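Local coordinates for type IV secretion system protein VirB11 (Brucella suis, PDB 2GZA) that binds and hydrolyses ATP as the hexameric ATPase of the VirB type IV secretion system, which may be required to establish the replication niche in the host, at residues I314-Y319 with R351-Q356; P150-L155 with V343-N348. One frame throughout, in Å; residues are numbered along the deposited sequence.

Interaction 1 of 2, residues I314-Y319 with R351-Q356; sequences IRRLLY and RALSLQ
Leu-353 sits between Tyr-319 and Arg-316, two side chains about one turn apart on helix 311-321, and this apolar wedge is the close-packed part of the contact. Its methyl CD2 lies 3.7 Å from Tyr-319 CB and approaches the ring obliquely. On the Arg-316 side the aliphatic stem does the touching, with Arg-316 CG 4.3 Å from Leu-353 CG. The phenol is held by its own helix: Arg-315 NH2 donates to Tyr-319 OH over 2.9 Å, at 145° and somewhat tilted from the guanidinium plane, while Phe-293 packs against the ring. Arg-315 NH1 in turn pairs with Glu-294.

Helices 311-321 and 347-355 flank, in sequence, the antiparallel hairpin of strands 324-331 and 339-345 in the P-loop ATPase domain, and here the two helices meet at the surface. With 7.3 Å between Arg-316 CA and Leu-353 CA, the side chains of helix 311-321 reach across to Leu-353, its carbonyl included.

The Arg-316 chain leaves anti to the backbone N (chi1 173°) and bends at chi2, which carries its guanidinium to the backbone of Leu-353, whose carbonyl carbon lies over one face. Arg-316 NH2 lies 3.4 Å from Leu-353 O, at too poor an angle for a hydrogen bond; that carbonyl instead accepts from Gln-356 N. The stronger partner of Arg-316 belongs to another chain: NE forms a salt bridge with Glu-294 of the second subunit, so the guanidinium is shared with the subunit interface. The fit slackens at the exposed Gln-356, whose extended chain brings its amide nearly parallel to the guanidinium, 12° between planes, yet leaves OE1 3.8 Å from Arg-316 NH1, near the guanidinium edge.

Interaction 2 of 2, residues P150-L155 with V343-N348; sequences PFEQEL and VWYDPN
Glu-152 OE2 accepts from two waters, one leading to Tyr-345, the other to Pro-347. The first joins it to Tyr-345 OH, 2.7 Å from that water, though the very short distance on the carboxylate side makes its exact position doubtful. The second donates to Glu-152 OE2 at 3.2 Å and to Pro-347 O, but other acceptors compete for its protons. Together with the packing of the side chains, these waters join the loop leading into helix 153-160 to the turn between edge strand 339-345 and helix 347-355 of the P-loop ATPase domain.

Glu-152 reaches the turn on an extended chain, its CG anti to the carbonyl carbon (chi1 -74°), and runs antiparallel alongside Pro-347, with OE2 3.5 Å from Pro-347 CB. The carboxylate stands steeply to the Tyr-345 ring, their planes 77° apart. Buried, that ring is boxed in: Glu-152 O lies in plane at its edge, Leu-155 CB rests 3.6 Å from Tyr-345 CE2, and Phe-167 of helix 164-173 meets it edge-to-face. Leu-155 lies across the phenol, roughly perpendicular to it, its CD1 3.6 Å from Tyr-345 OH. Asp-346 is the N-cap of helix 347-355, with OD2 bonded to the Thr-349 hydroxyl. Directly after it, Pro-347 folds back so that its CD lies 3.6 Å above the centre of the Tyr-345 ring.

Helix 347-355 serves both contacts: its first turn belongs to interaction 2 and its last to interaction 1, whose centres are about 15 Å apart. They also meet through aromatic packing, Tyr-319 CD2 of interaction 1 lying 3.8 Å from Trp-344 CH2 of interaction 2, and Phe-293 touches both of these rings. Along the chain the segments alternate; helix 347-355 packs on helix 311-321 through its last turn and on the start of helix 153-160 through its first. Interaction 1 borders the second subunit, whereas interaction 2 stays within its own chain. Both lie away from the P-loop, Gly-182 to Thr-189, the predicted ATP site.

Interaction 1 of 2, residues I314-Y319 with R351-Q356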
ATOM      1  N   ILE C 314     -14.142   7.242   2.507  1.00 32.02           N
ATOM      2  CA  ILE C 314     -15.034   6.774   3.564  1.00 32.19           C
ATOM      3  C   ILE C 314     -15.765   7.976   4.172  1.00 32.53           C
ATOM      4  O   ILE C 314     -16.992   7.973   4.300  1.00 32.29           O
ATOM      5  CB  ILE C 314     -14.246   5.993   4.651  1.00 32.09           C
ATOM      6  CG1 ILE C 314     -13.681   4.702   4.057  1.00 32.27           C
ATOM      7  CG2 ILE C 314     -15.132   5.692   5.862  1.00 32.09           C
ATOM      8  CD1 ILE C 314     -12.655   3.998   4.907  1.00 32.20           C
ATOM      9  N   ARG C 315     -14.999   9.009   4.510  1.00 32.62           N
ATOM     10  CA  ARG C 315     -15.545  10.231   5.079  1.00 33.01           C
ATOM     11  C   ARG C 315     -16.480  10.958   4.123  1.00 33.36           C
ATOM     12  O   ARG C 315     -17.445  11.589   4.545  1.00 33.36           O
ATOM     13  CB  ARG C 315     -14.421  11.169   5.533  1.00 33.05           C
ATOM     14  CG  ARG C 315     -13.640  10.690   6.774  1.00 32.87           C
ATOM     15  CD  ARG C 315     -14.546  10.437   7.987  1.00 32.77           C
ATOM     16  NE  ARG C 315     -15.155  11.672   8.466  1.00 32.50           N
ATOM     17  CZ  ARG C 315     -14.680  12.412   9.465  1.00 32.31           C
ATOM     18  NH1 ARG C 315     -13.591  12.035  10.130  1.00 31.58           N
ATOM     19  NH2 ARG C 315     -15.305  13.527   9.804  1.00 32.06           N
ATOM     20  N   ARG C 316     -16.196  10.866   2.834  1.00 33.77           N
ATOM     21  CA  ARG C 316     -17.082  11.429   1.832  1.00 34.18           C
ATOM     22  C   ARG C 316     -18.382  10.625   1.706  1.00 34.01           C
ATOM     23  O   ARG C 316     -19.456  11.207   1.568  1.00 34.07           O
ATOM     24  CB  ARG C 316     -16.359  11.537   0.495  1.00 34.30           C
ATOM     25  CG  ARG C 316     -17.235  11.957  -0.663  1.00 35.97           C
ATOM     26  CD  ARG C 316     -16.915  11.038  -1.807  1.00 39.23           C
ATOM     27  NE  ARG C 316     -17.465  11.441  -3.099  1.00 42.14           N
ATOM     28  CZ  ARG C 316     -17.084  12.490  -3.806  1.00 43.68           C
ATOM     29  NH1 ARG C 316     -16.170  13.288  -3.340  1.00 44.48           N
ATOM     30  NH2 ARG C 316     -17.635  12.753  -4.974  1.00 45.13           N
ATOM     31  N   LEU C 317     -18.282   9.301   1.763  1.00 33.88           N
ATOM     32  CA  LEU C 317     -19.461   8.441   1.715  1.00 34.00           C
ATOM     33  C   LEU C 317     -20.406   8.702   2.880  1.00 33.74           C
ATOM     34  O   LEU C 317     -21.615   8.765   2.694  1.00 33.54           O
ATOM     35  CB  LEU C 317     -19.066   6.960   1.646  1.00 34.08           C
ATOM     36  CG  LEU C 317     -19.074   6.338   0.247  1.00 34.76           C
ATOM     37  CD1 LEU C 317     -20.395   6.607  -0.497  1.00 34.82           C
ATOM     38  CD2 LEU C 317     -17.927   6.833  -0.568  1.00 35.45           C
ATOM     39  N   LEU C 318     -19.836   8.867   4.071  1.00 33.66           N
ATOM     40  CA  LEU C 318     -20.608   9.196   5.258  1.00 33.82           C
ATOM     41  C   LEU C 318     -21.397  10.498   5.099  1.00 33.92           C
ATOM     42  O   LEU C 318     -22.561  10.576   5.494  1.00 33.86           O
ATOM     43  CB  LEU C 318     -19.702   9.293   6.490  1.00 33.81           C
ATOM     44  CG  LEU C 318     -19.470   8.085   7.408  1.00 33.90           C
ATOM     45  CD1 LEU C 318     -20.426   6.938   7.114  1.00 34.08           C
ATOM     46  CD2 LEU C 318     -18.046   7.608   7.341  1.00 32.92           C
ATOM     47  N   TYR C 319     -20.757  11.510   4.522  1.00 33.90           N
ATOM     48  CA  TYR C 319     -21.403  12.797   4.305  1.00 34.07           C
ATOM     49  C   TYR C 319     -22.475  12.780   3.221  1.00 34.10           C
ATOM     50  O   TYR C 319     -23.429  13.556   3.289  1.00 34.33           O
ATOM     51  CB  TYR C 319     -20.381  13.898   4.012  1.00 34.09           C
ATOM     52  CG  TYR C 319     -19.503  14.289   5.189  1.00 34.17           C
ATOM     53  CD1 TYR C 319     -18.147  14.548   5.011  1.00 34.09           C
ATOM     54  CD2 TYR C 319     -20.027  14.403   6.479  1.00 34.36           C
ATOM     55  CE1 TYR C 319     -17.333  14.904   6.081  1.00 33.96           C
ATOM     56  CE2 TYR C 319     -19.219  14.755   7.555  1.00 34.01           C
ATOM     57  CZ  TYR C 319     -17.875  15.006   7.345  1.00 34.49           C
ATOM     58  OH  TYR C 319     -17.071  15.364   8.406  1.00 35.07           O
ATOM     59  N   ARG C 351     -23.936  18.676  -0.715  1.00 46.70           N
ATOM     60  CA  ARG C 351     -24.076  19.272  -2.047  1.00 46.95           C
ATOM     61  C   ARG C 351     -22.740  19.425  -2.754  1.00 47.02           C
ATOM     62  O   ARG C 351     -22.492  18.761  -3.763  1.00 46.99           O
ATOM     63  CB  ARG C 351     -24.771  20.628  -1.958  1.00 47.10           C
ATOM     64  CG  ARG C 351     -25.438  21.066  -3.249  1.00 47.96           C
ATOM     65  CD  ARG C 351     -26.795  20.408  -3.418  1.00 49.46           C
ATOM     66  NE  ARG C 351     -27.003  19.978  -4.798  1.00 50.88           N
ATOM     67  CZ  ARG C 351     -26.959  18.716  -5.213  1.00 51.47           C
ATOM     68  NH1 ARG C 351     -26.735  17.727  -4.356  1.00 50.99           N
ATOM     69  NH2 ARG C 351     -27.154  18.443  -6.498  1.00 52.50           N
ATOM     70  N   ALA C 352     -21.891  20.299  -2.219  1.00 47.16           N
ATOM     71  CA  ALA C 352     -20.573  20.548  -2.788  1.00 47.36           C
ATOM     72  C   ALA C 352     -19.913  19.234  -3.204  1.00 47.64           C
ATOM     73  O   ALA C 352     -19.629  19.027  -4.388  1.00 47.70           O
ATOM     74  CB  ALA C 352     -19.704  21.319  -1.803  1.00 47.25           C
ATOM     75  N   LEU C 353     -19.725  18.345  -2.226  1.00 47.85           N
ATOM     76  CA  LEU C 353     -19.161  17.008  -2.424  1.00 48.02           C
ATOM     77  C   LEU C 353     -19.764  16.232  -3.596  1.00 48.36           C
ATOM     78  O   LEU C 353     -19.038  15.773  -4.471  1.00 48.26           O
ATOM     79  CB  LEU C 353     -19.309  16.186  -1.143  1.00 47.81           C
ATOM     80  CG  LEU C 353     -18.177  16.069  -0.118  1.00 47.90           C
ATOM     81  CD1 LEU C 353     -17.302  17.314   0.006  1.00 47.97           C
ATOM     82  CD2 LEU C 353     -18.774  15.696   1.228  1.00 47.52           C
ATOM     83  N   SER C 354     -21.085  16.085  -3.608  1.00 48.85           N
ATOM     84  CA  SER C 354     -21.762  15.294  -4.642  1.00 49.50           C
ATOM     85  C   SER C 354     -21.649  15.939  -6.017  1.00 50.01           C
ATOM     86  O   SER C 354     -21.910  15.302  -7.038  1.00 50.14           O
ATOM     87  CB  SER C 354     -23.233  15.064  -4.286  1.00 49.42           C
ATOM     88  OG  SER C 354     -23.939  16.282  -4.199  1.00 49.40           O
ATOM     89  N   LEU C 355     -21.235  17.198  -6.027  1.00 50.59           N
ATOM     90  CA  LEU C 355     -21.123  17.976  -7.248  1.00 51.07           C
ATOM     91  C   LEU C 355     -19.656  18.191  -7.612  1.00 51.45           C
ATOM     92  O   LEU C 355     -19.347  18.705  -8.691  1.00 51.45           O
ATOM     93  CB  LEU C 355     -21.808  19.324  -7.039  1.00 50.97           C
ATOM     94  CG  LEU C 355     -22.879  19.778  -8.026  1.00 50.95           C
ATOM     95  CD1 LEU C 355     -24.077  18.834  -8.018  1.00 51.02           C
ATOM     96  CD2 LEU C 355     -23.310  21.181  -7.670  1.00 51.21           C
ATOM     97  N   GLN C 356     -18.767  17.770  -6.707  1.00 51.84           N
ATOM     98  CA  GLN C 356     -17.344  18.115  -6.742  1.00 52.39           C
ATOM     99  C   GLN C 356     -16.599  17.477  -7.907  1.00 52.58           C
ATOM    100  O   GLN C 356     -15.920  17.350  -8.926  1.00 52.82           O
ATOM    101  CB  GLN C 356     -16.689  17.719  -5.416  1.00 52.40           C
ATOM    102  CG  GLN C 356     -15.369  18.403  -5.100  1.00 53.02           C
ATOM    103  CD  GLN C 356     -14.856  18.051  -3.707  1.00 53.61           C
ATOM    104  OE1 GLN C 356     -15.125  16.965  -3.189  1.00 53.11           O
ATOM    105  NE2 GLN C 356     -14.112  18.974  -3.094  1.00 53.58           N
TER

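Interaction 2 of 2, residues P150-L155 with V343-N348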
ATOM      1  N   PRO C 150     -33.195  22.321  -2.457  1.00 56.72           N
ATOM      2  CA  PRO C 150     -34.620  22.379  -2.776  1.00 56.12           C
ATOM      3  C   PRO C 150     -35.431  23.123  -1.700  1.00 55.37           C
ATOM      4  O   PRO C 150     -35.766  24.303  -1.845  1.00 55.28           O
ATOM      5  CB  PRO C 150     -35.019  20.897  -2.829  1.00 56.31           C
ATOM      6  CG  PRO C 150     -33.753  20.143  -2.981  1.00 56.24           C
ATOM      7  CD  PRO C 150     -32.701  20.951  -2.295  1.00 56.71           C
ATOM      8  N   PHE C 151     -35.726  22.377  -0.633  1.00 54.45           N
ATOM      9  CA  PHE C 151     -36.425  22.750   0.578  1.00 53.24           C
ATOM     10  C   PHE C 151     -35.995  21.738   1.655  1.00 52.46           C
ATOM     11  O   PHE C 151     -36.770  20.994   2.277  1.00 52.43           O
ATOM     12  CB  PHE C 151     -37.933  22.783   0.379  1.00 53.37           C
ATOM     13  N   GLU C 152     -34.671  21.780   1.725  1.00 51.05           N
ATOM     14  CA  GLU C 152     -33.774  21.328   2.737  1.00 49.86           C
ATOM     15  C   GLU C 152     -33.530  22.673   3.406  1.00 48.99           C
ATOM     16  O   GLU C 152     -33.051  22.754   4.533  1.00 48.79           O
ATOM     17  CB  GLU C 152     -32.441  20.809   2.164  1.00 49.85           C
ATOM     18  CG  GLU C 152     -32.494  19.454   1.467  1.00 50.26           C
ATOM     19  CD  GLU C 152     -31.183  19.104   0.764  1.00 50.40           C
ATOM     20  OE1 GLU C 152     -30.800  19.826  -0.178  1.00 49.92           O
ATOM     21  OE2 GLU C 152     -30.540  18.102   1.149  1.00 49.43           O
ATOM     22  N   GLN C 153     -33.877  23.735   2.681  1.00 47.99           N
ATOM     23  CA  GLN C 153     -33.833  25.101   3.184  1.00 46.84           C
ATOM     24  C   GLN C 153     -34.880  25.294   4.279  1.00 46.10           C
ATOM     25  O   GLN C 153     -34.686  26.112   5.177  1.00 45.79           O
ATOM     26  CB  GLN C 153     -34.062  26.122   2.061  1.00 46.89           C
ATOM     27  CG  GLN C 153     -33.022  26.116   0.935  1.00 46.82           C
ATOM     28  CD  GLN C 153     -31.725  26.837   1.281  1.00 46.87           C
ATOM     29  OE1 GLN C 153     -31.489  27.203   2.437  1.00 46.57           O
ATOM     30  NE2 GLN C 153     -30.818  27.082   0.337  1.00 46.98           N
ATOM     31  N   GLU C 154     -35.986  24.550   4.197  1.00 45.31           N
ATOM     32  CA  GLU C 154     -36.970  24.518   5.280  1.00 44.51           C
ATOM     33  C   GLU C 154     -36.354  23.922   6.544  1.00 44.00           C
ATOM     34  O   GLU C 154     -36.483  24.485   7.629  1.00 43.85           O
ATOM     35  CB  GLU C 154     -38.220  23.741   4.880  1.00 44.48           C
ATOM     36  CG  GLU C 154     -39.219  23.612   6.017  1.00 44.33           C
ATOM     37  CD  GLU C 154     -40.392  22.731   5.678  1.00 44.50           C
ATOM     38  OE1 GLU C 154     -40.539  22.343   4.498  1.00 44.72           O
ATOM     39  OE2 GLU C 154     -41.176  22.432   6.598  1.00 44.60           O
ATOM     40  N   LEU C 155     -35.682  22.785   6.390  1.00 43.37           N
ATOM     41  CA  LEU C 155     -34.967  22.149   7.490  1.00 42.76           C
ATOM     42  C   LEU C 155     -33.869  23.038   8.056  1.00 42.55           C
ATOM     43  O   LEU C 155     -33.722  23.160   9.274  1.00 42.38           O
ATOM     44  CB  LEU C 155     -34.370  20.822   7.039  1.00 42.58           C
ATOM     45  CG  LEU C 155     -35.302  19.627   7.128  1.00 42.19           C
ATOM     46  CD1 LEU C 155     -34.703  18.433   6.417  1.00 41.46           C
ATOM     47  CD2 LEU C 155     -35.612  19.317   8.582  1.00 42.15           C
ATOM     48  N   VAL C 343     -27.123  19.308  17.093  1.00 40.71           N
ATOM     49  CA  VAL C 343     -27.752  18.683  15.944  1.00 39.95           C
ATOM     50  C   VAL C 343     -26.918  19.081  14.740  1.00 39.57           C
ATOM     51  O   VAL C 343     -26.753  20.266  14.451  1.00 39.71           O
ATOM     52  CB  VAL C 343     -29.209  19.132  15.753  1.00 39.91           C
ATOM     53  CG1 VAL C 343     -29.765  18.582  14.455  1.00 39.92           C
ATOM     54  CG2 VAL C 343     -30.059  18.691  16.930  1.00 39.56           C
ATOM     55  N   TRP C 344     -26.372  18.091  14.059  1.00 38.84           N
ATOM     56  CA  TRP C 344     -25.550  18.339  12.902  1.00 38.21           C
ATOM     57  C   TRP C 344     -26.389  18.136  11.642  1.00 38.22           C
ATOM     58  O   TRP C 344     -27.047  17.110  11.479  1.00 38.17           O
ATOM     59  CB  TRP C 344     -24.318  17.426  12.944  1.00 38.08           C
ATOM     60  CG  TRP C 344     -23.392  17.604  11.795  1.00 37.48           C
ATOM     61  CD1 TRP C 344     -22.279  18.387  11.760  1.00 37.03           C
ATOM     62  CD2 TRP C 344     -23.496  16.989  10.506  1.00 37.09           C
ATOM     63  NE1 TRP C 344     -21.682  18.300  10.526  1.00 37.42           N
ATOM     64  CE2 TRP C 344     -22.407  17.451   9.736  1.00 37.17           C
ATOM     65  CE3 TRP C 344     -24.405  16.097   9.923  1.00 36.93           C
ATOM     66  CZ2 TRP C 344     -22.203  17.056   8.414  1.00 37.21           C
ATOM     67  CZ3 TRP C 344     -24.203  15.700   8.602  1.00 37.51           C
ATOM     68  CH2 TRP C 344     -23.107  16.183   7.862  1.00 37.43           C
ATOM     69  N   TYR C 345     -26.370  19.133  10.768  1.00 38.31           N
ATOM     70  CA  TYR C 345     -27.051  19.078   9.484  1.00 38.63           C
ATOM     71  C   TYR C 345     -26.330  20.010   8.523  1.00 39.12           C
ATOM     72  O   TYR C 345     -26.265  21.212   8.760  1.00 39.04           O
ATOM     73  CB  TYR C 345     -28.522  19.467   9.651  1.00 38.42           C
ATOM     74  CG  TYR C 345     -29.339  19.481   8.382  1.00 37.86           C
ATOM     75  CD1 TYR C 345     -29.460  18.345   7.589  1.00 37.45           C
ATOM     76  CD2 TYR C 345     -30.018  20.631   7.988  1.00 37.99           C
ATOM     77  CE1 TYR C 345     -30.228  18.360   6.426  1.00 37.51           C
ATOM     78  CE2 TYR C 345     -30.784  20.656   6.825  1.00 37.46           C
ATOM     79  CZ  TYR C 345     -30.883  19.520   6.052  1.00 37.68           C
ATOM     80  OH  TYR C 345     -31.644  19.548   4.908  1.00 38.25           O
ATOM     81  N   ASP C 346     -25.774  19.455   7.450  1.00 39.92           N
ATOM     82  CA  ASP C 346     -25.021  20.248   6.482  1.00 40.77           C
ATOM     83  C   ASP C 346     -25.244  19.800   5.026  1.00 41.33           C
ATOM     84  O   ASP C 346     -24.347  19.218   4.416  1.00 41.26           O
ATOM     85  CB  ASP C 346     -23.532  20.232   6.855  1.00 40.65           C
ATOM     86  CG  ASP C 346     -22.730  21.320   6.163  1.00 40.94           C
ATOM     87  OD1 ASP C 346     -23.316  22.218   5.515  1.00 41.33           O
ATOM     88  OD2 ASP C 346     -21.490  21.273   6.275  1.00 41.07           O
ATOM     89  N   PRO C 347     -26.434  20.092   4.460  1.00 42.18           N
ATOM     90  CA  PRO C 347     -26.768  19.678   3.090  1.00 43.02           C
ATOM     91  C   PRO C 347     -25.883  20.371   2.057  1.00 43.95           C
ATOM     92  O   PRO C 347     -25.733  19.890   0.933  1.00 44.00           O
ATOM     93  CB  PRO C 347     -28.226  20.111   2.932  1.00 42.98           C
ATOM     94  CG  PRO C 347     -28.420  21.181   3.939  1.00 42.69           C
ATOM     95  CD  PRO C 347     -27.528  20.850   5.090  1.00 42.11           C
ATOM     96  N   ASN C 348     -25.300  21.491   2.471  1.00 44.67           N
ATOM     97  CA  ASN C 348     -24.355  22.247   1.670  1.00 45.61           C
ATOM     98  C   ASN C 348     -23.044  21.511   1.412  1.00 46.22           C
ATOM     99  O   ASN C 348     -22.399  21.747   0.400  1.00 46.60           O
ATOM    100  CB  ASN C 348     -24.068  23.603   2.330  1.00 45.50           C
ATOM    101  CG  ASN C 348     -25.064  24.682   1.914  1.00 45.34           C
ATOM    102  OD1 ASN C 348     -25.118  25.077   0.752  1.00 45.20           O
ATOM    103  ND2 ASN C 348     -25.837  25.174   2.869  1.00 44.88           N
TER
HETATM  104  O   HOH W   1     -30.767  17.414   3.456  1.00 25.42           O
HETATM  105  O   HOH W   2     -27.623  18.376  -0.034  1.00 38.12           O